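Local structure of DNA repair protein RAD7 (Saccharomyces cerevisiae, 5ZB2) at residues G257-I262 with L284-S289; A320-R325 with A344-T349. The protein promotes global genome nucleotide excision repair of nontranscribing DNA as a component of the GGR complex with ABF1 and RAD16, and binds ELC1. All blocks are in the same frame, centred on the assembly; numbering follows the deposited sequence.

Contact 1 of 2, residues G257-I262 with L284-S289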
loop_
_atom_site.group_PDB
_atom_site.type_symbol
_atom_site.label_atom_id
_atom_site.label_comp_id
_atom_site.label_asym_id
_atom_site.label_seq_id
_atom_site.Cartn_x
_atom_site.Cartn_y
_atom_site.Cartn_z
ATOM N N GLY A 257 32.545 35.262 16.574
ATOM C CA GLY A 257 32.034 33.903 16.544
ATOM C C GLY A 257 33.042 32.874 16.073
ATOM O O GLY A 257 33.529 32.064 16.868
ATOM N N LEU A 258 33.369 32.897 14.779
ATOM C CA LEU A 258 34.285 31.904 14.226
ATOM C C LEU A 258 35.654 31.973 14.891
ATOM O O LEU A 258 36.186 30.956 15.347
ATOM C CB LEU A 258 34.425 32.094 12.715
ATOM C CG LEU A 258 33.247 31.674 11.838
ATOM C CD1 LEU A 258 33.568 31.979 10.382
ATOM C CD2 LEU A 258 32.920 30.198 12.017
ATOM N N THR A 259 36.253 33.162 14.942
ATOM C CA THR A 259 37.604 33.266 15.480
ATOM C C THR A 259 37.642 32.933 16.966
ATOM O O THR A 259 38.640 32.394 17.454
ATOM C CB THR A 259 38.162 34.665 15.239
ATOM O OG1 THR A 259 38.069 34.989 13.845
ATOM C CG2 THR A 259 39.622 34.734 15.674
ATOM N N ALA A 260 36.567 33.239 17.693
ATOM C CA ALA A 260 36.542 32.984 19.127
ATOM C C ALA A 260 36.470 31.493 19.432
ATOM O O ALA A 260 37.158 31.010 20.338
ATOM C CB ALA A 260 35.356 33.708 19.764
ATOM N N PHE A 261 35.655 30.744 18.685
ATOM C CA PHE A 261 35.233 29.418 19.115
ATOM C C PHE A 261 35.646 28.280 18.193
ATOM O O PHE A 261 35.309 27.127 18.486
ATOM C CB PHE A 261 33.710 29.392 19.285
ATOM C CG PHE A 261 33.199 30.383 20.290
ATOM C CD1 PHE A 261 33.554 30.282 21.626
ATOM C CD2 PHE A 261 32.356 31.408 19.902
ATOM C CE1 PHE A 261 33.082 31.193 22.553
ATOM C CE2 PHE A 261 31.880 32.318 20.826
ATOM C CZ PHE A 261 32.242 32.211 22.151
ATOM N N ILE A 262 36.360 28.548 17.105
ATOM C CA ILE A 262 36.883 27.473 16.261
ATOM C C ILE A 262 38.308 27.178 16.717
ATOM O O ILE A 262 39.137 28.098 16.772
ATOM C CB ILE A 262 36.849 27.845 14.769
ATOM C CG1 ILE A 262 35.413 28.084 14.291
ATOM C CG2 ILE A 262 37.522 26.764 13.927
ATOM C CD1 ILE A 262 34.531 26.840 14.277
ATOM N N LEU A 284 37.959 37.707 7.129
ATOM C CA LEU A 284 38.274 36.321 6.796
ATOM C C LEU A 284 39.779 36.085 6.772
ATOM O O LEU A 284 40.249 35.018 7.185
ATOM C CB LEU A 284 37.650 35.936 5.455
ATOM C CG LEU A 284 36.122 35.772 5.440
ATOM C CD1 LEU A 284 35.663 35.281 4.084
ATOM C CD2 LEU A 284 35.621 34.821 6.525
ATOM N N SER A 285 40.553 37.063 6.297
ATOM C CA SER A 285 42.004 36.952 6.393
ATOM C C SER A 285 42.428 36.830 7.849
ATOM O O SER A 285 43.235 35.965 8.207
ATOM C CB SER A 285 42.679 38.159 5.742
ATOM O OG SER A 285 42.457 38.179 4.344
ATOM N N TYR A 286 41.869 37.687 8.706
ATOM C CA TYR A 286 42.164 37.641 10.134
ATOM C C TYR A 286 41.869 36.262 10.707
ATOM O O TYR A 286 42.659 35.722 11.492
ATOM C CB TYR A 286 41.345 38.727 10.836
ATOM C CG TYR A 286 41.272 38.663 12.343
ATOM C CD1 TYR A 286 42.281 39.202 13.132
ATOM C CD2 TYR A 286 40.166 38.112 12.977
ATOM C CE1 TYR A 286 42.205 39.169 14.509
ATOM C CE2 TYR A 286 40.082 38.073 14.355
ATOM C CZ TYR A 286 41.104 38.605 15.114
ATOM O OH TYR A 286 41.025 38.569 16.483
ATOM N N PHE A 287 40.752 35.659 10.297
ATOM C CA PHE A 287 40.350 34.374 10.854
ATOM C C PHE A 287 41.214 33.239 10.319
ATOM O O PHE A 287 41.633 32.357 11.075
ATOM C CB PHE A 287 38.876 34.117 10.542
ATOM C CG PHE A 287 38.443 32.713 10.809
ATOM C CD1 PHE A 287 38.409 32.218 12.104
ATOM C CD2 PHE A 287 38.063 31.886 9.767
ATOM C CE1 PHE A 287 38.011 30.920 12.353
ATOM C CE2 PHE A 287 37.659 30.584 10.006
ATOM C CZ PHE A 287 37.634 30.098 11.301
ATOM N N PHE A 288 41.478 33.233 9.009
ATOM C CA PHE A 288 42.213 32.121 8.416
ATOM C C PHE A 288 43.657 32.065 8.905
ATOM O O PHE A 288 44.218 30.971 9.039
ATOM C CB PHE A 288 42.175 32.219 6.887
ATOM C CG PHE A 288 40.836 31.878 6.279
ATOM C CD1 PHE A 288 40.036 30.880 6.817
ATOM C CD2 PHE A 288 40.381 32.559 5.167
ATOM C CE1 PHE A 288 38.811 30.572 6.254
ATOM C CE2 PHE A 288 39.156 32.253 4.597
ATOM C CZ PHE A 288 38.372 31.262 5.140
ATOM N N SER A 289 44.281 33.214 9.175
ATOM C CA SER A 289 45.658 33.184 9.649
ATOM C C SER A 289 45.765 32.593 11.047
ATOM O O SER A 289 46.841 32.123 11.427
ATOM C CB SER A 289 46.261 34.588 9.628
ATOM O OG SER A 289 45.714 35.393 10.655
#
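Leu258 lays its CB over one face of the Phe287 ring, 4.0 Å from the ring centroid and 20° off the normal, a CH-pi contact that lies toward the rim of the ring. Its carbonyl O comes 3.5 Å from Phe287 CE1 while accepting the helical bond from Ile262 N. One residue on, Thr259 stands between two aromatic side chains. OG1 approaches the edge of the Phe287 ring near its plane, 3.3 Å from CD1, and the hydroxyl is hydrogen-bonded back to Ile254 O in its own helix. The methyl CG2, anti to the backbone N, is thereby turned onto Tyr286, where it meets CE2 at 3.6 Å; the two side chains cross at about a right angle. Ile262, the residue at which helical geometry ends, closes the row with CB 4.1 Å from Phe287 CE1, again at the ring edge. Phe287 can reach all three because its CG is anti to the backbone N (chi1 168°), which swings the ring across to the neighbouring helix. The axes of 257-261 and 284-289 run nearly parallel, 16° apart and 9.7 Å from each other, as successive helices on the convex side of a leucine-rich repeat solenoid do. With no hydrogen bond between the segments, the contact rests on van der Waals and CH-pi packing, mostly round Phe287, with Tyr286 receiving the Thr259 methyl; Thr259 OG1 and Leu258 O bond within their own segment's helical turns.

Contact 2 of 2, residues A320-R325 with A344-T349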
loop_
_atom_site.group_PDB
_atom_site.type_symbol
_atom_site.label_atom_id
_atom_site.label_comp_id
_atom_site.label_asym_id
_atom_site.label_seq_id
_atom_site.Cartn_x
_atom_site.Cartn_y
_atom_site.Cartn_z
ATOM N N ALA A 320 44.677 24.662 3.854
ATOM C CA ALA A 320 43.643 24.226 2.924
ATOM C C ALA A 320 44.200 23.873 1.551
ATOM O O ALA A 320 43.570 23.100 0.822
ATOM C CB ALA A 320 42.573 25.308 2.787
ATOM N N ARG A 321 45.363 24.417 1.186
ATOM C CA ARG A 321 45.919 24.183 -0.144
ATOM C C ARG A 321 46.038 22.695 -0.452
ATOM O O ARG A 321 45.749 22.260 -1.572
ATOM C CB ARG A 321 47.287 24.865 -0.252
ATOM C CG ARG A 321 48.175 24.363 -1.389
ATOM C CD ARG A 321 49.562 24.969 -1.312
ATOM N NE ARG A 321 49.571 26.376 -1.697
ATOM C CZ ARG A 321 50.655 27.146 -1.690
ATOM N NH1 ARG A 321 51.826 26.651 -1.310
ATOM N NH2 ARG A 321 50.567 28.416 -2.061
ATOM N N ASP A 322 46.465 21.902 0.525
ATOM C CA ASP A 322 46.784 20.501 0.299
ATOM C C ASP A 322 45.579 19.576 0.422
ATOM O O ASP A 322 45.682 18.403 0.047
ATOM C CB ASP A 322 47.868 20.054 1.284
ATOM C CG ASP A 322 49.152 20.844 1.129
ATOM O OD1 ASP A 322 49.570 21.078 -0.027
ATOM O OD2 ASP A 322 49.737 21.240 2.160
ATOM N N SER A 323 44.444 20.068 0.923
ATOM C CA SER A 323 43.282 19.226 1.163
ATOM C C SER A 323 42.089 19.538 0.269
ATOM O O SER A 323 41.262 18.649 0.051
ATOM C CB SER A 323 42.846 19.345 2.631
ATOM O OG SER A 323 42.664 20.701 2.999
ATOM N N LEU A 324 41.981 20.755 -0.258
ATOM C CA LEU A 324 40.801 21.134 -1.024
ATOM C C LEU A 324 40.630 20.254 -2.258
ATOM O O LEU A 324 41.588 19.976 -2.984
ATOM C CB LEU A 324 40.895 22.601 -1.444
ATOM C CG LEU A 324 40.602 23.643 -0.364
ATOM C CD1 LEU A 324 41.043 25.026 -0.819
ATOM C CD2 LEU A 324 39.119 23.645 -0.021
ATOM N N ARG A 325 39.387 19.822 -2.494
ATOM C CA ARG A 325 39.015 19.095 -3.701
ATOM C C ARG A 325 38.075 19.874 -4.608
ATOM O O ARG A 325 38.083 19.651 -5.821
ATOM C CB ARG A 325 38.354 17.757 -3.340
ATOM C CG ARG A 325 39.094 16.956 -2.271
ATOM C CD ARG A 325 40.548 16.714 -2.637
ATOM N NE ARG A 325 41.313 16.154 -1.523
ATOM C CZ ARG A 325 41.586 14.862 -1.356
ATOM N NH1 ARG A 325 41.164 13.956 -2.230
ATOM N NH2 ARG A 325 42.292 14.474 -0.304
ATOM N N ALA A 344 47.669 26.556 -5.929
ATOM C CA ALA A 344 48.391 25.380 -6.416
ATOM C C ALA A 344 48.097 24.235 -5.451
ATOM O O ALA A 344 48.751 24.105 -4.413
ATOM C CB ALA A 344 49.888 25.654 -6.521
ATOM N N CYS A 345 47.117 23.405 -5.799
ATOM C CA CYS A 345 46.599 22.388 -4.906
ATOM C C CYS A 345 46.762 21.007 -5.528
ATOM O O CYS A 345 46.323 20.793 -6.667
ATOM C CB CYS A 345 45.120 22.651 -4.605
ATOM S SG CYS A 345 44.768 24.352 -4.099
ATOM N N PRO A 346 47.360 20.041 -4.821
ATOM C CA PRO A 346 47.559 18.718 -5.432
ATOM C C PRO A 346 46.270 17.946 -5.662
ATOM O O PRO A 346 46.215 17.127 -6.589
ATOM C CB PRO A 346 48.468 18.001 -4.423
ATOM C CG PRO A 346 48.196 18.671 -3.126
ATOM C CD PRO A 346 47.906 20.105 -3.454
ATOM N N ASN A 347 45.232 18.181 -4.861
ATOM C CA ASN A 347 44.017 17.375 -4.908
ATOM C C ASN A 347 42.802 18.130 -5.435
ATOM O O ASN A 347 41.707 17.560 -5.469
ATOM C CB ASN A 347 43.711 16.820 -3.513
ATOM C CG ASN A 347 44.874 16.051 -2.925
ATOM O OD1 ASN A 347 45.395 15.122 -3.544
ATOM N ND2 ASN A 347 45.301 16.444 -1.730
ATOM N N LEU A 348 42.959 19.383 -5.851
ATOM C CA LEU A 348 41.825 20.143 -6.357
ATOM C C LEU A 348 41.364 19.568 -7.691
ATOM O O LEU A 348 42.173 19.347 -8.597
ATOM C CB LEU A 348 42.206 21.615 -6.505
ATOM C CG LEU A 348 41.104 22.576 -6.949
ATOM C CD1 LEU A 348 39.966 22.597 -5.941
ATOM C CD2 LEU A 348 41.675 23.973 -7.138
ATOM N N THR A 349 40.059 19.313 -7.807
ATOM C CA THR A 349 39.480 18.753 -9.023
ATOM C C THR A 349 38.426 19.638 -9.668
ATOM O O THR A 349 38.271 19.586 -10.891
ATOM C CB THR A 349 38.846 17.382 -8.740
ATOM O OG1 THR A 349 37.671 17.550 -7.936
ATOM C CG2 THR A 349 39.828 16.471 -8.016
HETATM O O HOH W 1 44.506 20.013 -2.706
#
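Arg325 O takes two hydrogen bonds from Thr349. One, from Thr349 N, is nearly straight (2.8 Å, 167° at the hydrogen); the other comes from Thr349 OG1 at 3.0 Å, the two donors arriving from opposite faces of the carbonyl plane. OG1 can join in because chi1 of 70° sets it between the backbone N and the carbonyl carbon. Beside this pair, the Arg325 and Asn347 side chains run alongside each other in the same direction, with Asn347 CB over one face of the guanidinium and the amide plane turned 33° from it. Arg325 NE meanwhile donates to Ser323 O, close to the guanidinium plane, which helps fix that group's rotation. Further back, Asn347 ND2 lies 2.7 Å from Asp322 O, but the bond is weak because it is strongly bent. A water donates to Arg321 O and Leu324 O and accepts from Asn347 N at 2.9 Å, bridging three backbone groups of the two segments. Arg321 O also has Cys345 CB close by, at 3.1 Å. Arg321 CG lies 3.1 Å from Ala344 O; Arg321 NH2 bonds to Ala342 O, whereas Arg321 NE is buried without a partner in the model. Both loops follow a helix and lead into a strand, 326-328 and 350-352 respectively, adjacent parallel strands of the leucine-rich repeat solenoid. Ser323 OG reaches back to Leu296 O and Thr349 O onward to Thr375 OG1, while Leu324 and Cys345 pack on Leu316 of helix 309-320.

Overall arrangement
Contacts 1 and 2 follow one another along the chain in the C-terminal half of the leucine-rich repeat domain, their centres 21 Å apart and their nearest atoms about 7 Å apart without touching. Helix 309-320 lies between them: Ser285, Phe288 and Ser289, from the 284-289 segment, touch it, and its C-terminal end leads into the 320-325 loop of contact 2. The first contact joins neighbouring helices by apolar packing; the second joins neighbouring helix-to-strand loops by backbone and side-chain hydrogen bonds and a bridging water. Neither touches another protein chain of the assembly. The polyether pockets are formed by other residues, among them Trp23 and Tyr120, but Tyr286 OH is hydrogen-bonded to a glycerol, probably from the crystallisation liquor.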